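Local coordinates for probable ferredoxin-dependent nitrite reductase NirA (Mycobacterium tuberculosis, PDB 1ZJ8), which reduces sulfite to sulfide with electrons from ferredoxin, using a siroheme and a [4Fe-4S] cluster, probably for the biosynthesis of sulfur-containing amino acids and cofactors, at residues A[359-364]-A[425-430]; A[442-445]-A[450-453]; A[446-451]-A[530-535]. All coordinates share one frame; numbering follows the deposited sequence.

Contact 1. Residues A[359-364]-A[425-430]. With SF4 (iron/sulfur cluster), chain D.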
loop_
_atom_site.group_PDB
_atom_site.type_symbol
_atom_site.label_atom_id
_atom_site.label_comp_id
_atom_site.label_asym_id
_atom_site.label_seq_id
_atom_site.Cartn_x
_atom_site.Cartn_y
_atom_site.Cartn_z
ATOM N N PRO A 359 -10.427 -9.413 -6.288
ATOM C CA PRO A 359 -11.506 -8.489 -6.524
ATOM C C PRO A 359 -11.051 -7.512 -7.609
ATOM O O PRO A 359 -10.051 -7.773 -8.291
ATOM C CB PRO A 359 -11.702 -7.818 -5.165
ATOM C CG PRO A 359 -10.465 -8.137 -4.346
ATOM C CD PRO A 359 -9.662 -9.130 -5.058
ATOM N N ILE A 360 -11.783 -6.417 -7.791
ATOM C CA ILE A 360 -11.403 -5.386 -8.727
ATOM C C ILE A 360 -10.849 -4.210 -7.925
ATOM O O ILE A 360 -11.600 -3.455 -7.300
ATOM C CB ILE A 360 -12.620 -4.944 -9.568
ATOM C CG1 ILE A 360 -13.054 -6.061 -10.524
ATOM C CG2 ILE A 360 -12.294 -3.665 -10.341
ATOM C CD1 ILE A 360 -14.232 -5.709 -11.418
ATOM N N ALA A 361 -9.529 -4.064 -7.940
ATOM C CA ALA A 361 -8.847 -2.966 -7.284
ATOM C C ALA A 361 -9.253 -2.853 -5.843
ATOM O O ALA A 361 -9.600 -1.786 -5.416
ATOM C CB ALA A 361 -9.157 -1.674 -7.991
ATOM N N GLY A 362 -9.273 -3.969 -5.116
ATOM C CA GLY A 362 -9.504 -3.967 -3.670
ATOM C C GLY A 362 -10.942 -3.779 -3.203
ATOM O O GLY A 362 -11.218 -3.877 -2.000
ATOM N N ARG A 363 -11.875 -3.538 -4.129
ATOM C CA ARG A 363 -13.247 -3.180 -3.739
ATOM C C ARG A 363 -14.056 -4.378 -3.322
ATOM O O ARG A 363 -14.344 -5.233 -4.152
ATOM C CB ARG A 363 -13.980 -2.483 -4.889
ATOM C CG ARG A 363 -15.504 -2.316 -4.636
ATOM C CD ARG A 363 -16.029 -0.922 -4.921
ATOM N NE ARG A 363 -15.587 0.010 -3.890
ATOM C CZ ARG A 363 -15.711 1.334 -3.975
ATOM N NH1 ARG A 363 -16.306 1.888 -5.030
ATOM N NH2 ARG A 363 -15.233 2.113 -3.004
ATOM N N VAL A 364 -14.424 -4.427 -2.048
ATOM C CA VAL A 364 -15.357 -5.428 -1.526
ATOM C C VAL A 364 -16.455 -4.693 -0.724
ATOM O O VAL A 364 -16.888 -3.615 -1.139
ATOM C CB VAL A 364 -14.628 -6.570 -0.688
ATOM C CG1 VAL A 364 -13.728 -7.437 -1.583
ATOM C CG2 VAL A 364 -13.810 -6.009 0.485
ATOM N N LEU A 425 -4.696 -5.346 -12.310
ATOM C CA LEU A 425 -4.992 -3.928 -12.259
ATOM C C LEU A 425 -5.054 -3.459 -10.806
ATOM O O LEU A 425 -5.620 -4.116 -9.948
ATOM C CB LEU A 425 -6.307 -3.610 -12.997
ATOM C CG LEU A 425 -6.776 -2.135 -12.948
ATOM C CD1 LEU A 425 -7.511 -1.739 -14.200
ATOM C CD2 LEU A 425 -7.651 -1.791 -11.720
ATOM N N MET A 426 -4.482 -2.305 -10.523
ATOM C CA MET A 426 -4.718 -1.644 -9.242
ATOM C C MET A 426 -5.182 -0.217 -9.488
ATOM O O MET A 426 -4.912 0.371 -10.541
ATOM C CB MET A 426 -3.453 -1.618 -8.367
ATOM C CG MET A 426 -3.004 -2.967 -7.840
ATOM S SD MET A 426 -1.650 -2.888 -6.611
ATOM C CE MET A 426 -0.605 -1.587 -7.224
ATOM N N ALA A 427 -5.876 0.332 -8.502
ATOM C CA ALA A 427 -6.311 1.717 -8.535
ATOM C C ALA A 427 -6.350 2.223 -7.106
ATOM O O ALA A 427 -6.496 1.438 -6.161
ATOM C CB ALA A 427 -7.673 1.828 -9.174
ATOM N N CYS A 428 -6.208 3.532 -6.941
ATOM C CA CYS A 428 -6.313 4.160 -5.629
ATOM C C CYS A 428 -7.772 4.520 -5.381
ATOM O O CYS A 428 -8.662 4.105 -6.131
ATOM C CB CYS A 428 -5.443 5.407 -5.594
ATOM S SG CYS A 428 -6.075 6.793 -6.607
ATOM N N SER A 429 -8.022 5.288 -4.329
ATOM C CA SER A 429 -9.391 5.668 -3.976
ATOM C C SER A 429 -9.975 6.691 -4.975
ATOM O O SER A 429 -11.107 6.535 -5.470
ATOM C CB SER A 429 -9.388 6.192 -2.563
ATOM O OG SER A 429 -8.658 5.277 -1.787
ATOM N N GLY A 430 -9.177 7.711 -5.290
ATOM C CA GLY A 430 -9.569 8.718 -6.259
ATOM C C GLY A 430 -10.694 9.594 -5.750
ATOM O O GLY A 430 -11.112 9.519 -4.571
HETATM FE FE1 SF4 D . -3.797 10.745 -4.752
HETATM FE FE2 SF4 D . -3.662 8.526 -3.159
HETATM FE FE3 SF4 D . -5.911 10.085 -3.168
HETATM FE FE4 SF4 D . -5.232 8.404 -5.208
HETATM S S1 SF4 D . -5.824 7.795 -3.067
HETATM S S2 SF4 D . -5.975 10.600 -5.421
HETATM S S3 SF4 D . -2.958 8.673 -5.340
HETATM S S4 SF4 D . -3.825 10.730 -2.447
#
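The methyl group of Ala361 lies on one side of the peptide plane between Met426 and Ala427, displaced past the nitrogen toward its N-H end, 3.9 Å from Ala427 N. Two apolar groups flank it there, Leu425 CD2 and Ala427 CB, each 4.0 Å from Ala361 CB. Leu425 reaches this place because CG is anti to the backbone N (chi1 177°), which carries a branch of the side chain toward the turn although its CB points elsewhere. No hydrogen bond crosses between the segments; the contact is a single methyl laid against a strand.

Ala361 and Gly362 are the corner residues of a type I' beta turn from Ile360 to Arg363, closed by a backbone hydrogen bond of 3.2 Å from Arg363 N to Ile360 O. Both corners have positive phi, as this turn type requires, and Ala361 CB points to strand 425-427. Ala427 O is hydrogen-bonded by Gln390 NE2 and more weakly by Arg442 NH1, so this buried oxygen beside the methyl contact has its partners from outside the two segments.

Directly after the strand the chain turns to the cofactors. With chi1 at 71°, Cys428 SG lies between its backbone N and carbonyl carbon and binds the cluster iron FE4 at 2.3 Å. Ser429 places its N 3.6 Å from the cluster sulfide S1, while its OG is hydrogen-bonded to a siroheme carboxylate. Cys428 is the first of the cluster cysteines, followed by Cys434, Cys474 and Cys478, the two-pair pattern of the siroheme-dependent nitrite and sulfite reductases; here a turn from the ferredoxin-like half domain packs against the strand leading into that site.

Contact 2. Residues A[442-445]-A[450-453]. With SRM (siroheme), chain E.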
loop_
_atom_site.group_PDB
_atom_site.type_symbol
_atom_site.label_atom_id
_atom_site.label_comp_id
_atom_site.label_asym_id
_atom_site.label_seq_id
_atom_site.Cartn_x
_atom_site.Cartn_y
_atom_site.Cartn_z
ATOM N N ARG A 442 -11.312 4.150 -8.380
ATOM C CA ARG A 442 -11.812 2.864 -7.908
ATOM C C ARG A 442 -13.127 2.457 -8.566
ATOM O O ARG A 442 -13.326 1.278 -8.854
ATOM C CB ARG A 442 -11.922 2.760 -6.374
ATOM C CG ARG A 442 -11.836 1.262 -5.946
ATOM C CD ARG A 442 -11.905 0.940 -4.454
ATOM N NE ARG A 442 -10.877 1.597 -3.649
ATOM C CZ ARG A 442 -9.573 1.343 -3.685
ATOM N NH1 ARG A 442 -9.074 0.454 -4.512
ATOM N NH2 ARG A 442 -8.747 2.013 -2.895
ATOM N N VAL A 443 -13.999 3.420 -8.843
ATOM C CA VAL A 443 -15.266 3.125 -9.517
ATOM C C VAL A 443 -15.045 2.860 -11.021
ATOM O O VAL A 443 -15.639 1.938 -11.609
ATOM C CB VAL A 443 -16.289 4.284 -9.308
ATOM C CG1 VAL A 443 -17.711 3.819 -9.721
ATOM C CG2 VAL A 443 -16.255 4.782 -7.831
ATOM N N ARG A 444 -14.189 3.682 -11.626
ATOM C CA ARG A 444 -13.802 3.515 -13.017
ATOM C C ARG A 444 -13.361 2.089 -13.283
ATOM O O ARG A 444 -13.854 1.423 -14.207
ATOM C CB ARG A 444 -12.654 4.466 -13.346
ATOM C CG ARG A 444 -12.310 4.522 -14.831
ATOM C CD ARG A 444 -13.332 5.352 -15.602
ATOM N NE ARG A 444 -13.805 4.693 -16.810
ATOM C CZ ARG A 444 -13.115 4.589 -17.930
ATOM N NH1 ARG A 444 -11.906 5.079 -18.005
ATOM N NH2 ARG A 444 -13.628 3.989 -18.988
ATOM N N ALA A 445 -12.445 1.633 -12.435
ATOM C CA ALA A 445 -11.880 0.288 -12.503
ATOM C C ALA A 445 -12.941 -0.782 -12.527
ATOM O O ALA A 445 -12.759 -1.824 -13.148
ATOM C CB ALA A 445 -10.975 0.047 -11.302
ATOM N N PRO A 450 -14.060 -5.254 -16.826
ATOM C CA PRO A 450 -15.005 -5.907 -17.762
ATOM C C PRO A 450 -14.888 -5.459 -19.215
ATOM O O PRO A 450 -14.841 -6.310 -20.121
ATOM C CB PRO A 450 -16.378 -5.480 -17.246
ATOM C CG PRO A 450 -16.189 -5.031 -15.856
ATOM C CD PRO A 450 -14.745 -4.684 -15.648
ATOM N N GLU A 451 -14.843 -4.146 -19.435
ATOM C CA GLU A 451 -14.632 -3.616 -20.797
ATOM C C GLU A 451 -13.423 -4.278 -21.450
ATOM O O GLU A 451 -13.562 -4.922 -22.488
ATOM C CB GLU A 451 -14.444 -2.096 -20.821
ATOM C CG GLU A 451 -14.488 -1.532 -22.245
ATOM C CD GLU A 451 -14.225 -0.036 -22.323
ATOM O OE1 GLU A 451 -14.501 0.696 -21.342
ATOM O OE2 GLU A 451 -13.725 0.398 -23.385
ATOM N N LEU A 452 -12.261 -4.148 -20.803
ATOM C CA LEU A 452 -11.012 -4.753 -21.261
ATOM C C LEU A 452 -11.149 -6.254 -21.469
ATOM O O LEU A 452 -10.694 -6.788 -22.482
ATOM C CB LEU A 452 -9.905 -4.469 -20.241
ATOM C CG LEU A 452 -9.490 -2.993 -20.118
ATOM C CD1 LEU A 452 -8.444 -2.768 -19.030
ATOM C CD2 LEU A 452 -8.983 -2.460 -21.458
ATOM N N GLU A 453 -11.788 -6.924 -20.512
ATOM C CA GLU A 453 -11.994 -8.362 -20.579
ATOM C C GLU A 453 -12.675 -8.800 -21.874
ATOM O O GLU A 453 -12.183 -9.680 -22.563
ATOM C CB GLU A 453 -12.801 -8.824 -19.368
ATOM C CG GLU A 453 -11.948 -9.173 -18.158
ATOM C CD GLU A 453 -12.776 -9.431 -16.902
ATOM O OE1 GLU A 453 -14.025 -9.272 -17.013
ATOM O OE2 GLU A 453 -12.188 -9.782 -15.829
HETATM FE FE SRM E . -1.387 6.727 0.393
HETATM C CHA SRM E . -2.103 9.989 1.112
HETATM C CHB SRM E . -4.635 6.161 -0.199
HETATM C CHC SRM E . -0.705 3.610 -0.245
HETATM C CHD SRM E . 1.557 7.704 -1.127
HETATM N NA SRM E . -3.058 7.798 0.636
HETATM C C1A SRM E . -3.177 9.076 1.059
HETATM C C2A SRM E . -4.568 9.450 1.470
HETATM C CMA SRM E . -4.699 9.337 2.958
HETATM C CDA SRM E . -5.001 10.779 0.916
HETATM C CEA SRM E . -5.033 11.979 1.808
HETATM O O3A SRM E . -3.975 12.373 2.310
HETATM O O4A SRM E . -6.097 12.568 2.049
HETATM C C3A SRM E . -5.346 8.385 0.776
HETATM C CAA SRM E . -6.508 7.860 1.552
HETATM C CBA SRM E . -7.644 8.748 1.118
HETATM C CCA SRM E . -8.939 8.004 1.138
HETATM O O1A SRM E . -8.963 6.821 0.735
HETATM O O2A SRM E . -9.957 8.590 1.581
HETATM C C4A SRM E . -4.308 7.384 0.399
HETATM N NB SRM E . -2.505 5.153 0.020
HETATM C C1B SRM E . -3.823 5.031 -0.155
HETATM C C2B SRM E . -4.322 3.618 -0.275
HETATM C CMB SRM E . -5.625 3.359 0.426
HETATM C CDB SRM E . -4.508 3.336 -1.728
HETATM C CEB SRM E . -5.014 1.994 -2.123
HETATM O O3B SRM E . -6.143 1.827 -2.635
HETATM O O4B SRM E . -4.267 1.039 -1.915
HETATM C C3B SRM E . -3.119 2.887 0.281
HETATM C CAB SRM E . -3.206 2.763 1.780
HETATM C CBB SRM E . -2.417 1.598 2.293
HETATM C CCB SRM E . -2.338 1.643 3.792
HETATM O O1B SRM E . -3.039 0.907 4.482
HETATM O O2B SRM E . -1.552 2.392 4.364
HETATM C C4B SRM E . -2.044 3.906 0.018
HETATM N NC SRM E . 0.034 5.865 -0.593
HETATM C C1C SRM E . 0.262 4.536 -0.604
HETATM C C2C SRM E . 1.374 4.169 -1.350
HETATM C CDC SRM E . 1.803 2.818 -1.818
HETATM C CEC SRM E . 2.633 1.937 -0.969
HETATM O O3C SRM E . 2.837 2.233 0.231
HETATM O O4C SRM E . 3.098 0.934 -1.529
HETATM C C3C SRM E . 1.963 5.365 -1.628
HETATM C CAC SRM E . 3.230 5.381 -2.420
HETATM C CBC SRM E . 4.519 4.871 -1.811
HETATM C CCC SRM E . 5.097 5.952 -0.915
HETATM O O1C SRM E . 4.540 6.243 0.179
HETATM O O2C SRM E . 6.125 6.544 -1.332
HETATM C C4C SRM E . 1.182 6.365 -1.109
HETATM N ND SRM E . -0.310 8.441 0.365
HETATM C C1D SRM E . 0.731 8.627 -0.461
HETATM C C2D SRM E . 0.938 10.009 -0.629
HETATM C CAD SRM E . 2.302 10.603 -0.932
HETATM C CBD SRM E . 3.165 11.037 0.211
HETATM C CCD SRM E . 4.577 11.518 0.039
HETATM O O1D SRM E . 5.479 10.812 0.545
HETATM O O2D SRM E . 4.838 12.578 -0.590
HETATM C C3D SRM E . -0.026 10.646 0.134
HETATM C CDD SRM E . 0.058 12.065 0.626
HETATM C CED SRM E . 0.925 12.483 1.793
HETATM O O3D SRM E . 1.426 11.650 2.550
HETATM O O4D SRM E . 1.160 13.678 2.022
HETATM C C4D SRM E . -0.789 9.664 0.745
#
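Arg444 and Glu451 both leave the helix with CG anti to the backbone N, at chi1 -171° and -169°, but then part ways: the arginine bends at its second and third torsions, whereas the glutamate stays extended. Seven residues apart, about two turns of helix 442-455, they direct their charged ends toward one another without closing a salt bridge. Arg444 NH2 remains 4.1 Å from Glu451 OE1, and the guanidinium and carboxylate planes are turned 54° apart. Any attraction is probably weak at this range.

Between the two charges the helix is kinked at Pro450, whose ring nitrogen has no hydrogen to give to the preceding turn. Its CD lies 4.3 Å from Ala445 O, a loose contact between ring and backbone.

Arg442, two residues before Arg444, points the other way, toward the siroheme. A bend at its third torsion swings the guanidinium so that its edge meets an acetate side chain of the macrocycle: Arg442 NH2 donates to siroheme O3B over 2.6 Å in a nearly straight bond. Ser429 OG lies close to the same nitrogen as a weak second partner. The positive guanidinium probably offsets the acetate's negative charge and helps to hold this rim of the siroheme, whereas the Arg444–Glu451 pair, with its charged atoms not in contact, probably contributes a weaker, longer-range attraction.

Contact 3. Residues A[446-451]-A[530-535]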
loop_
_atom_site.group_PDB
_atom_site.type_symbol
_atom_site.label_atom_id
_atom_site.label_comp_id
_atom_site.label_asym_id
_atom_site.label_seq_id
_atom_site.Cartn_x
_atom_site.Cartn_y
_atom_site.Cartn_z
ATOM N N GLN A 446 -14.052 -0.533 -11.840
ATOM C CA GLN A 446 -15.126 -1.530 -11.762
ATOM C C GLN A 446 -15.795 -1.763 -13.114
ATOM O O GLN A 446 -16.319 -2.851 -13.379
ATOM C CB GLN A 446 -16.198 -1.121 -10.735
ATOM C CG GLN A 446 -15.681 -0.793 -9.339
ATOM C CD GLN A 446 -14.851 -1.899 -8.779
ATOM O OE1 GLN A 446 -15.140 -3.070 -9.012
ATOM N NE2 GLN A 446 -13.799 -1.547 -8.044
ATOM N N HIS A 447 -15.769 -0.730 -13.956
ATOM C CA HIS A 447 -16.306 -0.806 -15.315
ATOM C C HIS A 447 -15.231 -1.155 -16.326
ATOM O O HIS A 447 -15.526 -1.722 -17.383
ATOM C CB HIS A 447 -16.885 0.557 -15.740
ATOM C CG HIS A 447 -18.048 1.029 -14.910
ATOM N ND1 HIS A 447 -17.892 1.705 -13.713
ATOM C CD2 HIS A 447 -19.387 0.946 -15.122
ATOM C CE1 HIS A 447 -19.082 1.998 -13.216
ATOM N NE2 HIS A 447 -20.005 1.549 -14.050
ATOM N N LEU A 448 -13.988 -0.794 -16.014
ATOM C CA LEU A 448 -12.921 -0.833 -16.999
ATOM C C LEU A 448 -12.408 -2.243 -17.183
ATOM O O LEU A 448 -12.164 -2.654 -18.313
ATOM C CB LEU A 448 -11.807 0.122 -16.592
ATOM C CG LEU A 448 -10.620 0.267 -17.546
ATOM C CD1 LEU A 448 -11.073 0.687 -18.938
ATOM C CD2 LEU A 448 -9.611 1.252 -16.954
ATOM N N VAL A 449 -12.278 -2.984 -16.080
ATOM C CA VAL A 449 -11.841 -4.379 -16.110
ATOM C C VAL A 449 -12.728 -5.243 -17.039
ATOM O O VAL A 449 -12.209 -5.881 -17.954
ATOM C CB VAL A 449 -11.739 -4.958 -14.673
ATOM C CG1 VAL A 449 -11.730 -6.478 -14.711
ATOM C CG2 VAL A 449 -10.500 -4.427 -13.962
ATOM N N PRO A 450 -14.060 -5.254 -16.826
ATOM C CA PRO A 450 -15.005 -5.907 -17.762
ATOM C C PRO A 450 -14.888 -5.459 -19.215
ATOM O O PRO A 450 -14.841 -6.310 -20.121
ATOM C CB PRO A 450 -16.378 -5.480 -17.246
ATOM C CG PRO A 450 -16.189 -5.031 -15.856
ATOM C CD PRO A 450 -14.745 -4.684 -15.648
ATOM N N GLU A 451 -14.843 -4.146 -19.435
ATOM C CA GLU A 451 -14.632 -3.616 -20.797
ATOM C C GLU A 451 -13.423 -4.278 -21.450
ATOM O O GLU A 451 -13.562 -4.922 -22.488
ATOM C CB GLU A 451 -14.444 -2.096 -20.821
ATOM C CG GLU A 451 -14.488 -1.532 -22.245
ATOM C CD GLU A 451 -14.225 -0.036 -22.323
ATOM O OE1 GLU A 451 -14.501 0.696 -21.342
ATOM O OE2 GLU A 451 -13.725 0.398 -23.385
ATOM N N ASP A 530 -12.417 9.002 -20.390
ATOM C CA ASP A 530 -13.274 8.230 -21.286
ATOM C C ASP A 530 -12.443 7.346 -22.219
ATOM O O ASP A 530 -12.885 6.283 -22.640
ATOM C CB ASP A 530 -14.150 9.158 -22.138
ATOM C CG ASP A 530 -14.991 10.120 -21.301
ATOM O OD1 ASP A 530 -15.850 9.661 -20.503
ATOM O OD2 ASP A 530 -14.784 11.344 -21.453
ATOM N N GLU A 531 -11.240 7.792 -22.553
ATOM C CA GLU A 531 -10.396 7.083 -23.523
ATOM C C GLU A 531 -9.554 5.934 -22.965
ATOM O O GLU A 531 -8.849 5.291 -23.741
ATOM C CB GLU A 531 -9.422 8.068 -24.184
ATOM C CG GLU A 531 -10.051 9.190 -25.008
ATOM C CD GLU A 531 -9.035 10.296 -25.383
ATOM O OE1 GLU A 531 -8.118 10.579 -24.563
ATOM O OE2 GLU A 531 -9.165 10.887 -26.491
ATOM N N LEU A 532 -9.581 5.685 -21.655
ATOM C CA LEU A 532 -8.644 4.727 -21.054
ATOM C C LEU A 532 -8.712 3.361 -21.723
ATOM O O LEU A 532 -7.679 2.772 -22.023
ATOM C CB LEU A 532 -8.899 4.560 -19.555
ATOM C CG LEU A 532 -8.585 5.694 -18.573
ATOM C CD1 LEU A 532 -8.966 5.288 -17.181
ATOM C CD2 LEU A 532 -7.122 6.019 -18.605
ATOM N N GLY A 533 -9.929 2.861 -21.949
ATOM C CA GLY A 533 -10.142 1.577 -22.616
ATOM C C GLY A 533 -9.690 1.598 -24.053
ATOM O O GLY A 533 -9.082 0.644 -24.537
ATOM N N ASP A 534 -9.990 2.689 -24.748
ATOM C CA ASP A 534 -9.526 2.872 -26.120
ATOM C C ASP A 534 -8.010 2.819 -26.187
ATOM O O ASP A 534 -7.432 2.103 -27.000
ATOM C CB ASP A 534 -9.966 4.234 -26.669
ATOM C CG ASP A 534 -11.471 4.365 -26.816
ATOM O OD1 ASP A 534 -12.097 3.485 -27.429
ATOM O OD2 ASP A 534 -12.026 5.378 -26.351
ATOM N N TYR A 535 -7.373 3.597 -25.325
ATOM C CA TYR A 535 -5.921 3.699 -25.315
ATOM C C TYR A 535 -5.226 2.368 -25.011
ATOM O O TYR A 535 -4.312 1.964 -25.725
ATOM C CB TYR A 535 -5.472 4.746 -24.296
ATOM C CG TYR A 535 -3.991 4.704 -24.079
ATOM C CD1 TYR A 535 -3.141 5.471 -24.854
ATOM C CD2 TYR A 535 -3.438 3.858 -23.138
ATOM C CE1 TYR A 535 -1.788 5.410 -24.679
ATOM C CE2 TYR A 535 -2.090 3.789 -22.952
ATOM C CZ TYR A 535 -1.266 4.567 -23.719
ATOM O OH TYR A 535 0.100 4.502 -23.531
#
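This is a buried helix-to-helix packing within the second 4Fe-4S domain, about 23 Å from the centre of the chain to the centre of the contact, where the middle of helix 442-455 meets the first turn of helix 532-545. The backbones come nearest at Leu448 and Gly533, with CA atoms 6.7 Å apart; Gly533, without a side chain, meets the other helix with its backbone. Leu448 fills the junction with both its methyl groups. CD1 rests 3.9 Å from Gly533 N, on the backbone itself, while Leu448 CD2 meets Leu532 CD1 at 4.1 Å, the two leucine side chains crossing at about a right angle. Having CG anti to the backbone N (chi1 -177°) lets Leu448 straddle the glycine and the leucine.

Helix 532-545 follows strand 520-528 and packs on the mixed sheet of this alpha/beta domain: Leu532 also touches Phe488, Phe504 and Val527, and Tyr535 lies on the same three strands. Leu532 thus joins the interhelical contact to the hydrophobic surface of the sheet.

One turn beyond Leu448, Glu451 brings its carboxylate alongside the glycine, with OE2 3.8 Å from Gly533 CA. That oxygen is also 5.3 Å from Asp534 OD1. Arg455 NH2 forms salt bridges to both acids, which probably balances their mutual repulsion and ties the two helices together at the partly exposed margin of the packing.

In the fold
Contacts 2 and 3 are built on helix 442-455, and contact 1 packs beside its Arg442 and Ala445. Contacts 2 and 3 share Pro450 and Glu451 and have centres about 5 Å apart; the centre of contact 1 is about 10 Å from that of contact 2 and about 14 Å from that of contact 3. Gln446 NE2 joins the turn of contact 1 to the helix through a probable hydrogen bond of 3.0 Å to Ile360 O. Contacts 1 and 2 both reach a cofactor, the cluster through Cys428 and the siroheme through Arg442, whereas in contact 3 the Leu532 side chain stays about 13 Å from the cluster.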